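Long-range contacts in lovastatin nonaketide synthase, polyketide synthase component (Aspergillus terreus, PDB 7CPX), which assembles the nonaketide dihydromonacolin L, a precursor of the cholesterol-lowering drug lovastatin, from malonyl-CoA by iterative condensation, methylation and reduction, acting together with its partner LovC: residues L34-D39 / P390-L394; E1108-M1112 / N2194-H2200; R1436-M1440 / G2425-I2429; P1920-Y1924 / L2083-W2088; W2009-H2013 / R2023-R2027. The protein carries 2 engineered substitutions. One frame throughout, in Å; residues are numbered along the deposited sequence.

Contact 1: residues L34-D39 / P390-L394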
# COMPACT_ATOMS: atom_id res chain seq x y z
N LEU A 34 36.14 7.49 30.26
CA LEU A 34 36.67 6.14 30.46
C LEU A 34 37.16 5.95 31.88
O LEU A 34 36.87 4.92 32.51
CB LEU A 34 37.78 5.86 29.46
CG LEU A 34 37.33 5.73 28.00
CD1 LEU A 34 38.52 5.66 27.07
CD2 LEU A 34 36.44 4.51 27.81
N GLN A 35 37.91 6.91 32.42
CA GLN A 35 38.40 6.78 33.79
C GLN A 35 37.33 7.08 34.82
O GLN A 35 37.47 6.68 35.98
CB GLN A 35 39.60 7.71 34.01
CG GLN A 35 39.27 9.19 34.04
CD GLN A 35 40.50 10.05 34.21
OE1 GLN A 35 41.58 9.55 34.51
NE2 GLN A 35 40.34 11.35 34.01
N HIS A 36 36.26 7.77 34.43
CA HIS A 36 35.12 8.07 35.30
C HIS A 36 33.84 7.71 34.56
O HIS A 36 33.07 8.59 34.16
CB HIS A 36 35.13 9.53 35.73
CG HIS A 36 36.35 9.92 36.50
ND1 HIS A 36 37.00 9.05 37.36
CD2 HIS A 36 37.05 11.08 36.55
CE1 HIS A 36 38.04 9.66 37.90
NE2 HIS A 36 38.09 10.89 37.42
N PRO A 37 33.59 6.42 34.37
CA PRO A 37 32.46 6.01 33.52
C PRO A 37 31.12 6.37 34.12
O PRO A 37 30.95 6.48 35.33
CB PRO A 37 32.63 4.49 33.42
CG PRO A 37 33.39 4.11 34.64
CD PRO A 37 34.32 5.26 34.92
N ARG A 38 30.15 6.56 33.23
CA ARG A 38 28.77 6.86 33.59
C ARG A 38 27.85 6.06 32.67
O ARG A 38 28.28 5.54 31.64
CB ARG A 38 28.48 8.36 33.50
CG ARG A 38 28.97 9.01 32.22
CD ARG A 38 28.64 10.49 32.18
NE ARG A 38 29.20 11.15 31.01
CZ ARG A 38 30.44 11.62 30.94
NH1 ARG A 38 31.28 11.52 31.96
NH2 ARG A 38 30.85 12.21 29.82
N ASP A 39 26.58 5.98 33.06
CA ASP A 39 25.60 5.20 32.31
C ASP A 39 25.28 5.94 31.02
O ASP A 39 24.23 6.57 30.86
CB ASP A 39 24.35 4.96 33.15
CG ASP A 39 23.41 3.95 32.52
OD1 ASP A 39 23.79 3.35 31.49
OD2 ASP A 39 22.29 3.77 33.05
N PRO A 390 41.72 2.48 33.45
CA PRO A 390 40.32 2.85 33.55
C PRO A 390 39.48 1.66 33.95
O PRO A 390 39.80 0.50 33.62
CB PRO A 390 39.98 3.33 32.13
CG PRO A 390 40.98 2.68 31.26
CD PRO A 390 42.23 2.60 32.07
N PRO A 391 38.38 1.89 34.67
CA PRO A 391 37.53 0.78 35.11
C PRO A 391 36.56 0.35 34.02
O PRO A 391 36.56 0.87 32.90
CB PRO A 391 36.78 1.39 36.30
CG PRO A 391 36.67 2.83 35.96
CD PRO A 391 37.92 3.18 35.20
N ASN A 392 35.74 -0.64 34.36
CA ASN A 392 34.67 -1.12 33.49
C ASN A 392 33.34 -0.89 34.19
O ASN A 392 33.14 -1.33 35.32
CB ASN A 392 34.86 -2.61 33.17
CG ASN A 392 36.15 -2.88 32.44
OD1 ASN A 392 36.15 -3.20 31.25
ND2 ASN A 392 37.27 -2.75 33.14
N LEU A 393 32.44 -0.19 33.50
CA LEU A 393 31.20 0.24 34.15
C LEU A 393 30.32 -0.94 34.52
O LEU A 393 29.72 -0.96 35.60
CB LEU A 393 30.45 1.21 33.23
CG LEU A 393 29.15 1.79 33.77
CD1 LEU A 393 29.40 2.54 35.07
CD2 LEU A 393 28.51 2.70 32.74
N LEU A 394 30.23 -1.95 33.65
CA LEU A 394 29.34 -3.09 33.86
C LEU A 394 30.18 -4.33 34.16
O LEU A 394 30.56 -5.08 33.26
CB LEU A 394 28.44 -3.32 32.64
CG LEU A 394 27.38 -2.27 32.32
CD1 LEU A 394 26.67 -1.79 33.59
CD2 LEU A 394 27.97 -1.10 31.56
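The compact pyrrolidine rings of Pro37 and Pro391 meet at a slant, CD of Pro37 standing 3.5 Å from CG of Pro391, with CG of Pro37 only slightly farther off. CD of Pro391 also lies 3.4 Å from Leu34 O and 3.6 Å from Gln35 O. Nearby but within one segment, the flat imidazole of His36 has CG of Gln35 over the centre of one face. Proline suits position 391 because its ring carries the slightly polarised CD hydrogens where other residues carry an N-H, so it can pack against carbonyls at a helix end. Pro390 packs its CB 3.5 Å from Leu34 O, a plain van der Waals contact. These carbonyls belong to the last turn of helix 27-35, which is thus joined to the loop after strand 388-389 within the thiolase-type ketosynthase fold; Lys379 and Ala383 of helix 369-386 pack against Pro390, and Lys379 NZ bonds to Pro391 O. Leu393 extends the apolar patch. Its CB lies 3.9 Å from CB of Pro37, and with CG anti to the backbone N (chi1 -178°) its CD2 reaches the carbonyl of Arg38. The charged ends of the first segment turn to other partners: the guanidinium of Arg38 bonds to Gly22 O, and the carboxylate of Asp39 forms a salt bridge with Arg231.

Contact 2: residues E1108-M1112 / N2194-H2200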
# COMPACT_ATOMS: atom_id res chain seq x y z
N GLU A 1108 -31.60 -15.19 26.82
CA GLU A 1108 -30.86 -16.34 27.33
C GLU A 1108 -31.63 -17.64 27.05
O GLU A 1108 -32.17 -18.28 27.95
CB GLU A 1108 -30.57 -16.18 28.82
CG GLU A 1108 -29.67 -17.26 29.40
CD GLU A 1108 -29.26 -16.98 30.83
OE1 GLU A 1108 -29.62 -15.90 31.35
OE2 GLU A 1108 -28.59 -17.83 31.44
N HIS A 1109 -31.66 -18.00 25.76
CA HIS A 1109 -32.58 -18.97 25.20
C HIS A 1109 -32.90 -20.07 26.21
O HIS A 1109 -31.99 -20.65 26.81
CB HIS A 1109 -31.98 -19.57 23.92
CG HIS A 1109 -33.00 -20.16 22.99
ND1 HIS A 1109 -33.98 -19.40 22.39
CD2 HIS A 1109 -33.19 -21.43 22.58
CE1 HIS A 1109 -34.74 -20.19 21.64
NE2 HIS A 1109 -34.28 -21.42 21.74
N PRO A 1110 -34.19 -20.39 26.41
CA PRO A 1110 -34.62 -20.98 27.68
C PRO A 1110 -34.00 -22.32 28.04
O PRO A 1110 -33.32 -22.44 29.06
CB PRO A 1110 -36.13 -21.14 27.47
CG PRO A 1110 -36.27 -21.35 25.99
CD PRO A 1110 -35.26 -20.42 25.39
N HIS A 1111 -34.23 -23.33 27.20
CA HIS A 1111 -33.81 -24.69 27.47
C HIS A 1111 -32.75 -25.07 26.45
O HIS A 1111 -33.01 -25.05 25.25
CB HIS A 1111 -34.97 -25.68 27.39
CG HIS A 1111 -36.25 -25.16 27.96
ND1 HIS A 1111 -36.62 -25.38 29.27
CD2 HIS A 1111 -37.25 -24.45 27.40
CE1 HIS A 1111 -37.79 -24.82 29.49
NE2 HIS A 1111 -38.20 -24.24 28.37
N MET A 1112 -31.56 -25.40 26.94
CA MET A 1112 -30.47 -25.77 26.06
C MET A 1112 -29.69 -26.87 26.76
O MET A 1112 -29.14 -26.65 27.84
CB MET A 1112 -29.58 -24.57 25.74
CG MET A 1112 -30.35 -23.26 25.57
SD MET A 1112 -29.33 -21.94 24.89
CE MET A 1112 -29.52 -22.26 23.14
N ASN A 2194 -41.72 -24.65 29.59
CA ASN A 2194 -41.83 -23.25 29.96
C ASN A 2194 -42.91 -22.58 29.11
O ASN A 2194 -42.90 -22.71 27.88
CB ASN A 2194 -40.49 -22.54 29.76
CG ASN A 2194 -40.46 -21.17 30.40
OD1 ASN A 2194 -41.44 -20.42 30.36
ND2 ASN A 2194 -39.33 -20.83 31.01
N PRO A 2195 -43.86 -21.86 29.73
CA PRO A 2195 -44.86 -21.15 28.90
C PRO A 2195 -44.23 -20.20 27.91
O PRO A 2195 -44.74 -20.01 26.80
CB PRO A 2195 -45.71 -20.42 29.94
CG PRO A 2195 -45.49 -21.15 31.23
CD PRO A 2195 -44.09 -21.65 31.17
N LYS A 2196 -43.11 -19.58 28.30
CA LYS A 2196 -42.38 -18.72 27.38
C LYS A 2196 -41.87 -19.49 26.17
O LYS A 2196 -41.69 -18.89 25.10
CB LYS A 2196 -41.23 -18.05 28.15
CG LYS A 2196 -40.19 -17.32 27.32
CD LYS A 2196 -38.83 -17.99 27.44
CE LYS A 2196 -38.72 -19.18 26.51
NZ LYS A 2196 -39.09 -20.46 27.18
N TRP A 2197 -41.65 -20.80 26.29
CA TRP A 2197 -41.32 -21.59 25.11
C TRP A 2197 -42.51 -21.70 24.17
O TRP A 2197 -42.36 -21.67 22.94
CB TRP A 2197 -40.83 -22.98 25.51
CG TRP A 2197 -40.47 -23.84 24.34
CD1 TRP A 2197 -39.25 -23.96 23.76
CD2 TRP A 2197 -41.36 -24.69 23.61
NE1 TRP A 2197 -39.31 -24.84 22.71
CE2 TRP A 2197 -40.60 -25.30 22.59
CE3 TRP A 2197 -42.71 -25.01 23.71
CZ2 TRP A 2197 -41.15 -26.20 21.69
CZ3 TRP A 2197 -43.26 -25.90 22.81
CH2 TRP A 2197 -42.48 -26.49 21.81
N LEU A 2198 -43.71 -21.84 24.74
CA LEU A 2198 -44.92 -21.78 23.94
C LEU A 2198 -45.02 -20.43 23.24
O LEU A 2198 -45.40 -20.36 22.06
CB LEU A 2198 -46.15 -22.02 24.81
CG LEU A 2198 -46.11 -23.29 25.67
CD1 LEU A 2198 -47.30 -23.33 26.62
CD2 LEU A 2198 -46.10 -24.54 24.80
N ALA A 2199 -44.65 -19.35 23.94
CA ALA A 2199 -44.63 -18.04 23.30
C ALA A 2199 -43.64 -18.00 22.15
O ALA A 2199 -43.93 -17.46 21.07
CB ALA A 2199 -44.29 -16.96 24.33
N HIS A 2200 -42.45 -18.57 22.35
CA HIS A 2200 -41.43 -18.57 21.30
C HIS A 2200 -41.93 -19.30 20.07
O HIS A 2200 -41.79 -18.81 18.94
CB HIS A 2200 -40.15 -19.21 21.82
CG HIS A 2200 -39.28 -19.78 20.74
ND1 HIS A 2200 -38.72 -19.00 19.75
CD2 HIS A 2200 -38.87 -21.05 20.50
CE1 HIS A 2200 -38.01 -19.77 18.94
NE2 HIS A 2200 -38.09 -21.01 19.37
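Pro1110 and Trp2197 mark the closest approach of the two backbones, their CA atoms 7.2 Å apart: a loop lies against the first turns of a helix, near enough for side chains to meet. Asn2194 is the N-cap of that helix; its OD1 accepts from Lys2196 N at 2.8 Å, the donor tilted 33° from the carbonyl plane, a role well suited to asparagine's short amide. With its amide used in this way, Asn2194 offers its CB to the edge of the His1111 ring, NE2 being 3.2 Å from that CB. His1111 also reaches toward Trp2197, whose indole stands oblique to the imidazole. Lys2196 folds back at chi2, chi3 and chi4, which lays its CE 3.3 Å from CG of Pro1110 and leaves its NZ 4.1 Å from His1111 NE2; a positive charge there would probably disfavour protonation of the imidazole. Farther along the helix, His2200 offers a ring face to the edge of His1109 in a T-shaped pair, planes at 86° and centroids 5.3 Å apart. Arg1147 of strand 1147-1152 touches both of these histidines. This is an interdomain contact, in which a loop of the dehydratase domain, probably part of its C-terminal hotdog, packs on helix 2195-2203, a right-handed beta-alpha-beta crossover helix between strands 2183-2187 and 2207-2210 of the Rossmann-type ketoreductase.

Contact 3: residues R1436-M1440 / G2425-I2429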
# COMPACT_ATOMS: atom_id res chain seq x y z
N ARG A 1436 -30.54 -62.33 -0.42
CA ARG A 1436 -30.64 -63.37 0.59
C ARG A 1436 -29.30 -63.62 1.26
O ARG A 1436 -29.21 -63.69 2.49
CB ARG A 1436 -31.19 -64.66 -0.02
CG ARG A 1436 -31.44 -65.75 0.99
CD ARG A 1436 -30.25 -66.68 1.11
NE ARG A 1436 -29.99 -67.09 2.49
CZ ARG A 1436 -30.54 -68.14 3.08
NH1 ARG A 1436 -31.42 -68.90 2.46
NH2 ARG A 1436 -30.19 -68.43 4.33
N TYR A 1437 -28.24 -63.75 0.47
CA TYR A 1437 -26.87 -63.83 0.97
C TYR A 1437 -26.21 -62.49 0.72
O TYR A 1437 -25.92 -62.14 -0.43
CB TYR A 1437 -26.08 -64.95 0.30
CG TYR A 1437 -26.79 -66.28 0.22
CD1 TYR A 1437 -26.81 -67.15 1.30
CD2 TYR A 1437 -27.41 -66.68 -0.96
CE1 TYR A 1437 -27.45 -68.37 1.22
CE2 TYR A 1437 -28.05 -67.90 -1.05
CZ TYR A 1437 -28.06 -68.75 0.04
OH TYR A 1437 -28.70 -69.96 -0.04
N GLN A 1438 -25.96 -61.73 1.78
CA GLN A 1438 -25.31 -60.44 1.66
C GLN A 1438 -23.80 -60.58 1.86
O GLN A 1438 -23.31 -61.60 2.36
CB GLN A 1438 -25.87 -59.45 2.68
CG GLN A 1438 -27.34 -59.15 2.50
CD GLN A 1438 -27.59 -57.94 1.62
OE1 GLN A 1438 -27.92 -56.86 2.11
NE2 GLN A 1438 -27.43 -58.12 0.31
N SER A 1439 -23.08 -59.55 1.46
CA SER A 1439 -21.62 -59.52 1.59
C SER A 1439 -20.99 -60.74 0.93
O SER A 1439 -20.03 -61.33 1.44
CB SER A 1439 -21.22 -59.42 3.06
OG SER A 1439 -21.60 -58.18 3.62
N MET A 1440 -21.54 -61.13 -0.21
CA MET A 1440 -21.01 -62.27 -0.95
C MET A 1440 -19.70 -61.89 -1.63
O MET A 1440 -19.56 -60.79 -2.16
CB MET A 1440 -22.01 -62.74 -2.01
CG MET A 1440 -23.42 -62.90 -1.50
SD MET A 1440 -24.47 -63.69 -2.72
CE MET A 1440 -23.92 -65.39 -2.58
N GLY A 2425 -27.06 -56.75 6.12
CA GLY A 2425 -25.97 -57.15 5.25
C GLY A 2425 -25.51 -56.05 4.31
O GLY A 2425 -24.32 -55.85 4.10
N ASN A 2426 -26.47 -55.31 3.75
CA ASN A 2426 -26.13 -54.29 2.77
C ASN A 2426 -25.44 -53.08 3.39
O ASN A 2426 -24.95 -52.22 2.64
CB ASN A 2426 -27.39 -53.83 2.03
CG ASN A 2426 -27.16 -53.67 0.54
OD1 ASN A 2426 -27.42 -54.58 -0.24
ND2 ASN A 2426 -26.66 -52.50 0.14
N LEU A 2427 -25.39 -52.99 4.71
CA LEU A 2427 -24.86 -51.82 5.40
C LEU A 2427 -23.42 -52.01 5.87
O LEU A 2427 -22.97 -51.30 6.78
CB LEU A 2427 -25.75 -51.47 6.60
CG LEU A 2427 -27.25 -51.53 6.34
CD1 LEU A 2427 -28.02 -51.09 7.57
CD2 LEU A 2427 -27.63 -50.69 5.13
N LYS A 2428 -22.68 -52.95 5.28
CA LYS A 2428 -21.34 -53.28 5.72
C LYS A 2428 -20.29 -52.65 4.81
O LYS A 2428 -20.48 -52.55 3.59
CB LYS A 2428 -21.15 -54.79 5.78
CG LYS A 2428 -21.99 -55.46 6.85
CD LYS A 2428 -21.88 -56.97 6.81
CE LYS A 2428 -22.67 -57.62 7.94
NZ LYS A 2428 -22.60 -59.10 7.90
N ILE A 2429 -19.19 -52.22 5.41
CA ILE A 2429 -18.11 -51.52 4.72
C ILE A 2429 -17.19 -52.54 4.05
O ILE A 2429 -17.11 -53.69 4.51
CB ILE A 2429 -17.33 -50.62 5.69
CG1 ILE A 2429 -18.27 -49.64 6.39
CG2 ILE A 2429 -16.22 -49.85 4.97
CD1 ILE A 2429 -17.59 -48.75 7.41
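Gln1438 reaches Asn2426 by a bend: CG stands anti to the carbonyl carbon (chi1 -63°), and a turn at chi2 (-92°) then swings the amide over the backbone of Gly2425. CB of Gln1438 comes to 3.5 Å from Gly2425 CA, so close that a side chain at that position would collide with it, and glycine therefore suits the place. Farther out, OE1 lies 2.7 Å from Asn2426 N, while NE2 is bonded back to Ala1434 O, in the final turn of helix 1420-1436. That helix passes through this loop into strand 1440-1445, part of the parallel core of the Rossmann-like methyltransferase fold, whereas 2425-2429 belongs to the ketoreductase region, so the contact joins two catalytic domains at their surfaces. Ser1439 has a left-handed backbone conformation, and its short side chain brings OG to 3.4 Å from CD of Lys2428, beside an aliphatic chain extended beyond CG. The ammonium at the end of that chain bonds to Phe2419 O.

Contact 4: residues P1920-Y1924 / L2083-W2088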
# COMPACT_ATOMS: atom_id res chain seq x y z
N PRO A 1920 -57.37 -21.68 -8.94
CA PRO A 1920 -57.97 -21.25 -10.21
C PRO A 1920 -57.99 -19.74 -10.39
O PRO A 1920 -58.02 -19.27 -11.53
CB PRO A 1920 -59.39 -21.83 -10.16
CG PRO A 1920 -59.34 -22.90 -9.12
CD PRO A 1920 -58.32 -22.45 -8.13
N ASP A 1921 -57.99 -18.98 -9.29
CA ASP A 1921 -58.02 -17.52 -9.40
C ASP A 1921 -56.83 -16.98 -10.17
O ASP A 1921 -56.90 -15.86 -10.69
CB ASP A 1921 -58.06 -16.90 -8.01
CG ASP A 1921 -59.22 -17.40 -7.17
OD1 ASP A 1921 -60.27 -17.75 -7.76
OD2 ASP A 1921 -59.08 -17.45 -5.93
N TYR A 1922 -55.74 -17.74 -10.26
CA TYR A 1922 -54.52 -17.32 -10.94
C TYR A 1922 -54.33 -18.04 -12.27
O TYR A 1922 -53.21 -18.18 -12.75
CB TYR A 1922 -53.31 -17.54 -10.05
CG TYR A 1922 -53.38 -16.85 -8.71
CD1 TYR A 1922 -52.97 -15.54 -8.56
CD2 TYR A 1922 -53.86 -17.52 -7.59
CE1 TYR A 1922 -53.04 -14.90 -7.34
CE2 TYR A 1922 -53.92 -16.89 -6.36
CZ TYR A 1922 -53.52 -15.58 -6.24
OH TYR A 1922 -53.58 -14.96 -5.02
N ILE A 1923 -55.42 -18.51 -12.88
CA ILE A 1923 -55.37 -19.30 -14.10
C ILE A 1923 -56.27 -18.67 -15.15
O ILE A 1923 -57.42 -18.31 -14.85
CB ILE A 1923 -55.78 -20.76 -13.85
CG1 ILE A 1923 -55.01 -21.34 -12.66
CG2 ILE A 1923 -55.54 -21.60 -15.09
CD1 ILE A 1923 -55.35 -22.77 -12.35
N TYR A 1924 -55.76 -18.54 -16.37
CA TYR A 1924 -56.56 -18.17 -17.53
C TYR A 1924 -56.81 -19.45 -18.32
O TYR A 1924 -55.90 -19.99 -18.96
CB TYR A 1924 -55.85 -17.12 -18.37
CG TYR A 1924 -56.68 -16.60 -19.52
CD1 TYR A 1924 -57.74 -15.74 -19.30
CD2 TYR A 1924 -56.39 -16.96 -20.83
CE1 TYR A 1924 -58.50 -15.26 -20.34
CE2 TYR A 1924 -57.15 -16.48 -21.88
CZ TYR A 1924 -58.20 -15.63 -21.63
OH TYR A 1924 -58.96 -15.15 -22.68
N LEU A 2083 -57.26 -13.34 -6.58
CA LEU A 2083 -57.01 -12.53 -7.77
C LEU A 2083 -58.29 -12.38 -8.59
O LEU A 2083 -58.92 -13.38 -8.95
CB LEU A 2083 -55.92 -13.16 -8.63
CG LEU A 2083 -55.50 -12.37 -9.88
CD1 LEU A 2083 -54.71 -11.13 -9.49
CD2 LEU A 2083 -54.71 -13.25 -10.83
N PRO A 2084 -58.69 -11.14 -8.90
CA PRO A 2084 -59.87 -10.95 -9.75
C PRO A 2084 -59.67 -11.58 -11.12
O PRO A 2084 -58.57 -11.55 -11.68
CB PRO A 2084 -60.01 -9.43 -9.84
CG PRO A 2084 -59.25 -8.89 -8.68
CD PRO A 2084 -58.13 -9.85 -8.45
N ALA A 2085 -60.75 -12.15 -11.66
CA ALA A 2085 -60.70 -12.64 -13.03
C ALA A 2085 -60.49 -11.49 -14.01
O ALA A 2085 -59.87 -11.67 -15.07
CB ALA A 2085 -61.98 -13.41 -13.37
N ALA A 2086 -61.00 -10.31 -13.67
CA ALA A 2086 -60.76 -9.13 -14.50
C ALA A 2086 -59.28 -8.90 -14.71
O ALA A 2086 -58.88 -8.36 -15.74
CB ALA A 2086 -61.41 -7.90 -13.86
N TYR A 2087 -58.44 -9.31 -13.75
CA TYR A 2087 -57.00 -9.12 -13.91
C TYR A 2087 -56.49 -9.83 -15.16
O TYR A 2087 -55.98 -9.19 -16.08
CB TYR A 2087 -56.25 -9.62 -12.67
CG TYR A 2087 -54.76 -9.42 -12.78
CD1 TYR A 2087 -54.17 -8.23 -12.40
CD2 TYR A 2087 -53.94 -10.43 -13.29
CE1 TYR A 2087 -52.81 -8.04 -12.50
CE2 TYR A 2087 -52.58 -10.25 -13.40
CZ TYR A 2087 -52.02 -9.05 -13.00
OH TYR A 2087 -50.66 -8.87 -13.11
N TRP A 2088 -56.62 -11.16 -15.21
CA TRP A 2088 -56.10 -11.86 -16.38
C TRP A 2088 -56.92 -11.56 -17.62
O TRP A 2088 -56.40 -11.63 -18.73
CB TRP A 2088 -56.02 -13.38 -16.17
CG TRP A 2088 -56.70 -13.97 -14.97
CD1 TRP A 2088 -56.25 -13.96 -13.68
CD2 TRP A 2088 -57.93 -14.71 -14.96
NE1 TRP A 2088 -57.13 -14.62 -12.87
CE2 TRP A 2088 -58.17 -15.10 -13.63
CE3 TRP A 2088 -58.85 -15.08 -15.95
CZ2 TRP A 2088 -59.30 -15.83 -13.25
CZ3 TRP A 2088 -59.97 -15.80 -15.57
CH2 TRP A 2088 -60.18 -16.17 -14.24
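The indole NE1 of Trp2088 is directed at Asp1921 O in the one hydrogen bond between the segments, modelled too short for its geometry to be trusted. Tryptophan fits because one residue supplies both this donor and a broad apolar plate. The plate is sandwiched by backbone: Ile1923 O lies 3.3 Å above one face, set toward the rim, and Ala2085 CA lies 3.5 Å above the opposite face. Van der Waals packing does the rest. CE3 of Trp2088 meets the ring edge of Tyr1924, 3.6 Å from CD1. At the other end Leu2083 places its CB 3.6 Å from Tyr1922 CE1, and its CG, opposite the backbone N (chi1 -177°), carries CD2 on to CD1 of the same ring, 3.7 Å away, and to the carbonyl of Asp1921. Phe1889 meets the Tyr1922 ring as a further aromatic neighbour. Here the first turn of helix 2085-2095 closes over the 3-10 turn and short strand 1923-1924, which pairs with strand 1901-1909. This beta-rich unit is consistent with the substrate-binding part of an enoylreductase-like domain, as found in related synthases.

Contact 5: residues W2009-H2013 / R2023-R2027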
# COMPACT_ATOMS: atom_id res chain seq x y z
N TRP A 2009 -39.55 5.00 -28.86
CA TRP A 2009 -38.66 4.89 -27.71
C TRP A 2009 -37.72 6.08 -27.64
O TRP A 2009 -37.20 6.54 -28.66
CB TRP A 2009 -37.84 3.60 -27.79
CG TRP A 2009 -38.63 2.36 -27.49
CD1 TRP A 2009 -38.71 1.71 -26.29
CD2 TRP A 2009 -39.44 1.62 -28.40
NE1 TRP A 2009 -39.52 0.61 -26.40
CE2 TRP A 2009 -39.99 0.53 -27.69
CE3 TRP A 2009 -39.77 1.77 -29.75
CZ2 TRP A 2009 -40.84 -0.40 -28.28
CZ3 TRP A 2009 -40.61 0.84 -30.34
CH2 TRP A 2009 -41.14 -0.23 -29.61
N LEU A 2010 -37.50 6.58 -26.43
CA LEU A 2010 -36.51 7.63 -26.19
C LEU A 2010 -35.15 6.95 -26.09
O LEU A 2010 -34.76 6.44 -25.04
CB LEU A 2010 -36.84 8.40 -24.92
CG LEU A 2010 -35.82 9.46 -24.50
CD1 LEU A 2010 -35.58 10.47 -25.61
CD2 LEU A 2010 -36.28 10.17 -23.24
N THR A 2011 -34.41 6.95 -27.20
CA THR A 2011 -33.17 6.19 -27.31
C THR A 2011 -32.09 6.88 -26.49
O THR A 2011 -31.24 7.62 -27.00
CB THR A 2011 -32.75 6.04 -28.77
OG1 THR A 2011 -32.67 7.33 -29.38
CG2 THR A 2011 -33.74 5.17 -29.53
N LEU A 2012 -32.12 6.63 -25.18
CA LEU A 2012 -31.08 7.11 -24.29
C LEU A 2012 -29.83 6.25 -24.45
O LEU A 2012 -29.76 5.36 -25.30
CB LEU A 2012 -31.57 7.10 -22.85
CG LEU A 2012 -32.79 7.96 -22.53
CD1 LEU A 2012 -33.16 7.81 -21.06
CD2 LEU A 2012 -32.54 9.42 -22.87
N HIS A 2013 -28.84 6.51 -23.61
CA HIS A 2013 -27.61 5.74 -23.60
C HIS A 2013 -27.10 5.64 -22.17
O HIS A 2013 -27.22 6.60 -21.40
CB HIS A 2013 -26.54 6.38 -24.49
CG HIS A 2013 -25.40 5.47 -24.82
ND1 HIS A 2013 -24.48 5.05 -23.89
CD2 HIS A 2013 -25.03 4.89 -25.99
CE1 HIS A 2013 -23.60 4.25 -24.46
NE2 HIS A 2013 -23.91 4.14 -25.74
N ARG A 2023 -32.32 17.65 -20.54
CA ARG A 2023 -32.67 18.17 -21.86
C ARG A 2023 -33.72 17.30 -22.54
O ARG A 2023 -34.66 17.82 -23.15
CB ARG A 2023 -31.42 18.29 -22.73
CG ARG A 2023 -31.67 18.95 -24.07
CD ARG A 2023 -30.40 19.02 -24.91
NE ARG A 2023 -29.99 17.71 -25.40
CZ ARG A 2023 -30.54 17.11 -26.45
NH1 ARG A 2023 -31.54 17.65 -27.12
NH2 ARG A 2023 -30.06 15.92 -26.83
N VAL A 2024 -33.57 15.98 -22.45
CA VAL A 2024 -34.39 15.06 -23.23
C VAL A 2024 -35.56 14.51 -22.43
O VAL A 2024 -36.67 14.41 -22.94
CB VAL A 2024 -33.52 13.92 -23.80
CG1 VAL A 2024 -32.36 14.48 -24.60
CG2 VAL A 2024 -33.01 13.02 -22.68
N LEU A 2025 -35.33 14.14 -21.17
CA LEU A 2025 -36.38 13.49 -20.40
C LEU A 2025 -37.57 14.44 -20.23
O LEU A 2025 -37.38 15.62 -19.90
CB LEU A 2025 -35.87 13.05 -19.03
CG LEU A 2025 -34.76 12.00 -18.99
CD1 LEU A 2025 -34.56 11.52 -17.57
CD2 LEU A 2025 -35.08 10.83 -19.90
N PRO A 2026 -38.80 13.97 -20.43
CA PRO A 2026 -39.96 14.83 -20.19
C PRO A 2026 -40.06 15.20 -18.72
O PRO A 2026 -39.74 14.41 -17.83
CB PRO A 2026 -41.15 13.98 -20.64
CG PRO A 2026 -40.66 12.57 -20.53
CD PRO A 2026 -39.20 12.62 -20.86
N ARG A 2027 -40.52 16.43 -18.46
CA ARG A 2027 -40.63 16.92 -17.10
C ARG A 2027 -41.95 16.56 -16.43
O ARG A 2027 -42.10 16.78 -15.22
CB ARG A 2027 -40.45 18.44 -17.08
CG ARG A 2027 -39.16 18.92 -17.72
CD ARG A 2027 -37.93 18.28 -17.08
NE ARG A 2027 -36.69 18.83 -17.61
CZ ARG A 2027 -36.09 19.92 -17.15
NH1 ARG A 2027 -36.60 20.62 -16.15
NH2 ARG A 2027 -34.94 20.31 -17.71
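The short, weakly bonded strand 2010-2011, outermost in this chain's five-stranded parallel Rossmann-like sheet of order 3-2-1-4-5, packs here on the end of helix 2018-2024, the helix of the crossover to strand 2031-2034. The contact is purely apolar. Leu2010 and Leu2012 lie on either side of Thr2011, the centre of an inverse gamma turn, and both direct their CB toward the helix end. Branched aliphatic residues suit the place, since their methyls can touch across the gap without needing polar partners. CD2 of Leu2025 touches both leucines, 3.6 Å from CD2 of Leu2010 and 3.8 Å from CD1 of Leu2012, its side chain crossing both at about a right angle. Met2048 of helix 2041-2051 packs on Leu2012 and Leu2025. The neighbouring His2013 and Arg2023 turn to the second subunit, where Arg2023 forms salt bridges with Glu1106 and Glu2203 of that chain. Leu2012 and Val2024 run past each other in opposite directions, CD2 of Leu2012 ending 3.6 Å from CG2 of Val2024.

From the N terminus, contact 1 closes first, a loop of 350 residues inside the ketosynthase, in series with all the others. Contact 2 then opens in the dehydratase and contact 3 beside the methyltransferase sheet. Before either closes, contact 4, which joins strand 1923-1924 to helix 2085-2095, opens and encloses contact 5, the shortest loop, which ties an outer strand to its crossover helix. Contact 4 closes at 2083-2088. Contact 2 closes next on the ketoreductase, and contact 3 last, so these two cross while both contain contacts 4 and 5. The crossing loops thus bring ketoreductase segments back to the dehydratase and the methyltransferase, at sites whose centres lie about 46 Å apart.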